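Local coordinates for protein SusD homolog (Bacteroides thetaiotaomicron VPI-5482, PDB 3IHV) that probably binds glycans at the outer membrane of the gut bacterium as a member of the SusD family of sugar-binding proteins, at residues P71-E76 with I518-M523; T153-A158 with C526-Q531. One frame throughout, in Å; residues are numbered along the deposited sequence. Where two conformers were deposited one is given.

Contact 1 (P71-E76 with I518-M523). With EDO (1,2-ethanediol), chain J; EDO (1,2-ethanediol), chain I.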
# COMPACT_ATOMS: atom_id res chain seq x y z
N PRO A 71 6.09 -21.86 2.98
CA PRO A 71 5.50 -22.92 2.14
C PRO A 71 4.12 -22.53 1.61
O PRO A 71 3.55 -21.53 2.01
CB PRO A 71 5.39 -24.07 3.12
CG PRO A 71 5.05 -23.41 4.39
CD PRO A 71 5.89 -22.16 4.41
N THR A 72 3.59 -23.35 0.70
CA THR A 72 2.28 -23.11 0.11
C THR A 72 1.13 -23.14 1.13
O THR A 72 0.06 -22.66 0.85
CB THR A 72 1.95 -24.14 -0.93
OG1 THR A 72 1.95 -25.44 -0.30
CG2 THR A 72 2.94 -24.09 -2.14
N THR A 73 1.38 -23.73 2.29
CA THR A 73 0.44 -23.88 3.38
C THR A 73 0.44 -22.71 4.38
O THR A 73 -0.28 -22.76 5.36
CB THR A 73 0.81 -25.15 4.16
OG1 THR A 73 2.21 -25.08 4.52
CG2 THR A 73 0.56 -26.42 3.28
N GLN A 74 1.28 -21.70 4.16
CA GLN A 74 1.42 -20.58 5.09
C GLN A 74 0.04 -19.97 5.32
O GLN A 74 -0.62 -19.53 4.37
CB GLN A 74 2.41 -19.55 4.53
CG GLN A 74 2.83 -18.55 5.56
CD GLN A 74 3.64 -19.18 6.69
OE1 GLN A 74 4.46 -20.08 6.45
NE2 GLN A 74 3.40 -18.74 7.92
N SER A 75 -0.36 -19.94 6.59
CA SER A 75 -1.70 -19.52 6.99
C SER A 75 -2.09 -18.12 6.54
O SER A 75 -3.20 -17.90 6.06
CB SER A 75 -1.85 -19.61 8.52
OG SER A 75 -1.88 -20.96 8.93
N GLU A 76 -1.18 -17.18 6.70
CA GLU A 76 -1.47 -15.80 6.38
C GLU A 76 -1.84 -15.59 4.92
O GLU A 76 -2.71 -14.77 4.61
CB GLU A 76 -0.29 -14.88 6.73
CG GLU A 76 0.06 -14.80 8.22
CD GLU A 76 0.95 -15.94 8.73
OE1 GLU A 76 1.18 -16.94 8.02
OE2 GLU A 76 1.41 -15.80 9.89
N ILE A 518 -0.71 -20.09 -4.74
CA ILE A 518 -2.14 -20.26 -4.57
C ILE A 518 -2.20 -21.05 -3.25
O ILE A 518 -1.44 -21.98 -3.09
CB ILE A 518 -2.74 -21.11 -5.69
CG1 ILE A 518 -2.44 -20.48 -7.06
CG2 ILE A 518 -4.23 -21.32 -5.45
CD1 ILE A 518 -2.86 -19.03 -7.26
N PRO A 519 -3.03 -20.63 -2.28
CA PRO A 519 -3.00 -21.36 -1.00
C PRO A 519 -3.23 -22.86 -1.15
O PRO A 519 -4.08 -23.31 -1.93
CB PRO A 519 -4.12 -20.70 -0.18
CG PRO A 519 -4.30 -19.35 -0.79
CD PRO A 519 -3.98 -19.51 -2.26
N GLN A 520 -2.47 -23.63 -0.40
CA GLN A 520 -2.58 -25.08 -0.51
C GLN A 520 -3.99 -25.57 -0.24
O GLN A 520 -4.45 -26.49 -0.89
CB GLN A 520 -1.61 -25.76 0.44
CG GLN A 520 -1.49 -27.26 0.18
CD GLN A 520 -0.92 -27.54 -1.20
OE1 GLN A 520 0.08 -26.94 -1.60
NE2 GLN A 520 -1.57 -28.47 -1.94
N ARG A 521 -4.66 -24.98 0.74
CA ARG A 521 -6.03 -25.37 1.07
C ARG A 521 -6.91 -25.28 -0.16
O ARG A 521 -7.72 -26.16 -0.40
CB ARG A 521 -6.63 -24.48 2.15
CG ARG A 521 -8.10 -24.84 2.49
CD ARG A 521 -8.83 -23.73 3.29
NE ARG A 521 -10.30 -23.87 3.24
CZ ARG A 521 -11.14 -23.25 2.40
NH1 ARG A 521 -10.72 -22.39 1.46
NH2 ARG A 521 -12.45 -23.48 2.49
N ASP A 522 -6.77 -24.21 -0.93
CA ASP A 522 -7.56 -24.02 -2.14
C ASP A 522 -7.13 -24.92 -3.28
O ASP A 522 -7.97 -25.45 -4.00
CB ASP A 522 -7.58 -22.53 -2.52
CG ASP A 522 -8.14 -21.68 -1.40
OD1 ASP A 522 -9.38 -21.56 -1.31
OD2 ASP A 522 -7.39 -21.26 -0.51
N MSE A 523 -5.83 -25.16 -3.40
CA MSE A 523 -5.33 -26.14 -4.37
C MSE A 523 -5.98 -27.49 -4.13
O MSE A 523 -6.45 -28.17 -5.07
CB MSE A 523 -3.80 -26.30 -4.23
CG MSE A 523 -3.00 -25.07 -4.66
SE MSE A 523 -3.14 -24.73 -6.59
CE MSE A 523 -2.84 -26.44 -7.26
C1 EDO J . -12.14 -23.44 -2.51
O1 EDO J . -11.37 -22.27 -2.85
C2 EDO J . -13.28 -23.07 -1.59
O2 EDO J . -13.95 -21.93 -2.12
C1 EDO I . -12.40 -19.49 -4.35
O1 EDO I . -12.45 -18.91 -3.07
C2 EDO I . -11.01 -19.38 -4.89
O2 EDO I . -10.23 -20.51 -4.48
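Gln520, in the first turn of helix 520-525, lies against the type I beta turn from Pro71 to Gln74 and meets both of its threonines, Thr72 and Thr73. At the base of the side chain, CB of Gln520 sits 3.6 Å from CG2 of Thr73 and about as close to the carbonyl oxygen of Thr72. CG comes next and still runs beside that methyl, so Thr73 and Gln520 lie alongside each other, pointing the same way. CG stands anti to the backbone N (chi1 -169°), and a bend at chi2 (63°) then swings the amide across Thr72. There OE1 accepts a hydrogen bond from OG1 of Thr72 at 2.7 Å, in the carbonyl plane and on a lone pair. The other amide branch, NE2, is bonded to Asp524 one turn further along the helix, so both ends of the amide are held and its rotation is set. The backbone adds a second bond to the same threonine: Gln520 N donates to Thr72 O over 3.0 Å, with the donor standing well above the carbonyl plane. Thr72 thus grips one glutamine through both its hydroxyl and its carbonyl. Farther round the helix, Asp522 OD1 meets Arg521 NH1 in a salt bridge of 3.2 Å and takes a hydrogen bond from O1 of a 1,2-ethanediol (chain J) at 2.6 Å. The contact sets the N-terminal turn of helix 520-525, with Pro519 at its N-cap position, beside the start of the long helix 75-101, where Pro519 packs on Gln78 and Trp81.

Contact 2 (T153-A158 with C526-Q531)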
# COMPACT_ATOMS: atom_id res chain seq x y z
N THR A 153 -15.69 -26.92 -10.04
CA THR A 153 -16.08 -26.08 -11.17
C THR A 153 -15.23 -24.82 -11.34
O THR A 153 -15.31 -24.18 -12.38
CB THR A 153 -17.55 -25.64 -11.07
OG1 THR A 153 -17.68 -24.70 -9.98
CG2 THR A 153 -18.53 -26.86 -11.03
N TYR A 154 -14.41 -24.48 -10.34
CA TYR A 154 -13.59 -23.28 -10.38
C TYR A 154 -12.37 -23.40 -11.27
O TYR A 154 -11.65 -24.37 -11.21
CB TYR A 154 -13.13 -22.86 -8.99
CG TYR A 154 -14.24 -22.48 -8.05
CD1 TYR A 154 -15.45 -21.97 -8.52
CD2 TYR A 154 -14.05 -22.57 -6.68
CE1 TYR A 154 -16.45 -21.59 -7.63
CE2 TYR A 154 -15.03 -22.18 -5.79
CZ TYR A 154 -16.22 -21.70 -6.27
OH TYR A 154 -17.18 -21.33 -5.39
N VAL A 155 -12.18 -22.38 -12.09
CA VAL A 155 -11.02 -22.34 -12.96
C VAL A 155 -10.38 -20.97 -12.85
O VAL A 155 -11.05 -19.94 -12.63
CB VAL A 155 -11.36 -22.62 -14.43
CG1 VAL A 155 -11.89 -24.05 -14.59
CG2 VAL A 155 -12.33 -21.61 -14.98
N GLN A 156 -9.06 -20.97 -12.97
CA GLN A 156 -8.29 -19.74 -12.95
C GLN A 156 -8.43 -19.06 -14.29
O GLN A 156 -8.40 -19.72 -15.32
CB GLN A 156 -6.83 -20.10 -12.68
CG GLN A 156 -6.61 -20.51 -11.23
CD GLN A 156 -5.38 -21.38 -11.07
OE1 GLN A 156 -5.28 -22.45 -11.68
NE2 GLN A 156 -4.44 -20.92 -10.24
N SER A 157 -8.60 -17.74 -14.29
CA SER A 157 -8.67 -16.97 -15.53
C SER A 157 -7.29 -16.44 -15.92
O SER A 157 -6.45 -16.22 -15.07
CB SER A 157 -9.64 -15.79 -15.37
OG SER A 157 -10.98 -16.25 -15.52
N ALA A 158 -7.10 -16.21 -17.21
CA ALA A 158 -5.91 -15.53 -17.70
C ALA A 158 -5.84 -14.15 -17.00
O ALA A 158 -6.86 -13.48 -16.84
CB ALA A 158 -6.00 -15.35 -19.24
N CYS A 526 -9.80 -27.46 -5.22
CA CYS A 526 -10.16 -27.07 -6.59
C CYS A 526 -9.28 -27.87 -7.56
O CYS A 526 -8.15 -27.47 -7.87
CB CYS A 526 -9.93 -25.58 -6.74
SG CYS A 526 -10.92 -24.57 -5.59
N ILE A 527 -9.80 -29.00 -7.98
CA ILE A 527 -9.07 -29.96 -8.80
C ILE A 527 -8.57 -29.40 -10.14
O ILE A 527 -7.63 -29.96 -10.69
CB ILE A 527 -9.91 -31.23 -9.01
CG1 ILE A 527 -9.05 -32.44 -9.40
CG2 ILE A 527 -11.05 -30.95 -10.02
CD1 ILE A 527 -9.80 -33.80 -9.30
N GLN A 528 -9.15 -28.32 -10.65
CA GLN A 528 -8.67 -27.76 -11.94
C GLN A 528 -7.55 -26.72 -11.75
O GLN A 528 -7.00 -26.24 -12.73
CB GLN A 528 -9.80 -27.09 -12.71
CG GLN A 528 -10.95 -28.06 -13.04
CD GLN A 528 -11.87 -27.49 -14.09
OE1 GLN A 528 -11.47 -27.32 -15.24
NE2 GLN A 528 -13.12 -27.22 -13.70
N PHE A 529 -7.23 -26.35 -10.51
CA PHE A 529 -6.20 -25.32 -10.30
C PHE A 529 -4.81 -25.84 -10.59
O PHE A 529 -4.53 -27.02 -10.38
CB PHE A 529 -6.17 -24.88 -8.83
CG PHE A 529 -7.20 -23.86 -8.45
CD1 PHE A 529 -8.28 -23.53 -9.29
CD2 PHE A 529 -7.11 -23.24 -7.19
CE1 PHE A 529 -9.21 -22.63 -8.90
CE2 PHE A 529 -8.06 -22.30 -6.81
CZ PHE A 529 -9.12 -22.02 -7.67
N ASN A 530 -3.97 -24.92 -11.05
CA ASN A 530 -2.54 -25.11 -11.22
C ASN A 530 -1.86 -24.16 -10.23
O ASN A 530 -2.25 -22.99 -10.08
CB ASN A 530 -2.08 -24.77 -12.63
CG ASN A 530 -2.47 -25.83 -13.65
OD1 ASN A 530 -2.47 -27.04 -13.36
ND2 ASN A 530 -2.72 -25.39 -14.89
N GLN A 531 -0.85 -24.68 -9.54
CA GLN A 531 -0.04 -23.90 -8.64
C GLN A 531 0.89 -22.99 -9.47
O GLN A 531 1.22 -23.30 -10.60
CB GLN A 531 0.77 -24.83 -7.71
CG GLN A 531 1.65 -24.10 -6.70
CD GLN A 531 0.89 -23.12 -5.85
OE1 GLN A 531 0.80 -21.93 -6.20
NE2 GLN A 531 0.27 -23.60 -4.78
O HOH W 1 -15.38 -25.31 -14.74
O HOH W 2 -11.34 -26.61 -9.68
O HOH W 3 -7.57 -23.41 -13.35
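Gln156 and Asn530 join the two loops by a pair of hydrogen bonds between a side-chain amide and one residue's backbone. Asn530 N donates almost straight to Gln156 OE1 at 2.9 Å (172° at the hydrogen), tilted from the carbonyl plane, while Gln156 NE2 returns a bond of 3.0 Å to Asn530 O, in plane for both groups. The amide so reads Asn530 much as a neighbouring strand would, though neither segment is regular helix or strand; NE2 also reaches Asn137 O. The chain of Gln156 is extended beyond CG (chi2 157°), which carries the amide along the Phe529 ring to the backbone beyond. With an alanine here, the N-H and C=O of Asn530 and the carbonyl of Asn137 would probably lose these partners, and the Phe529 face its CH-pi contact.

Among the apolar and aromatic contacts, a type I beta turn, Cys526 to Phe529, brings the phenyl ring back over its own first residue. CB of Cys526 lies over the centre of one face, and Gln156 CG makes a CH-pi contact with the opposite face, 4.3 Å from the centroid. The Gln156 amide is stacked on the ring, the planes 26° apart. Tyr154 CB touches Phe529 CE1 at 3.9 Å, and Cys526 SG meets the edge of the tyrosine ring, a sulfur-aromatic contact.

Three waters bridge the loops. One joins Tyr154 O to Gln528 N, one Thr153 O to Gln528 NE2; another accepts from Gln156 N and donates to Gln156 OE1 and Gln528 O. Gln528 NE2 is also bonded to Ala152 O.

From the N terminus the chain first passes residues 71-76, the turn leading into helix 75-101, and then residues 153-158, in the loop that leads into helix 159-176. Both are met by the C-terminal end: 518-523 returns to the first and closes contact 1, and 526-531 returns to the second and closes contact 2. The two closures cross rather than nest, since their segments alternate. Only a few residues separate the C-terminal halves, and the contacts touch directly: Ile518 N probably bonds to Gln531 OE1, and selenomethionine Met523 packs against Phe529 and Gln531. Helix 520-525 with its following loop thus fastens the C-terminal part to two separate places in the N-terminal helical region.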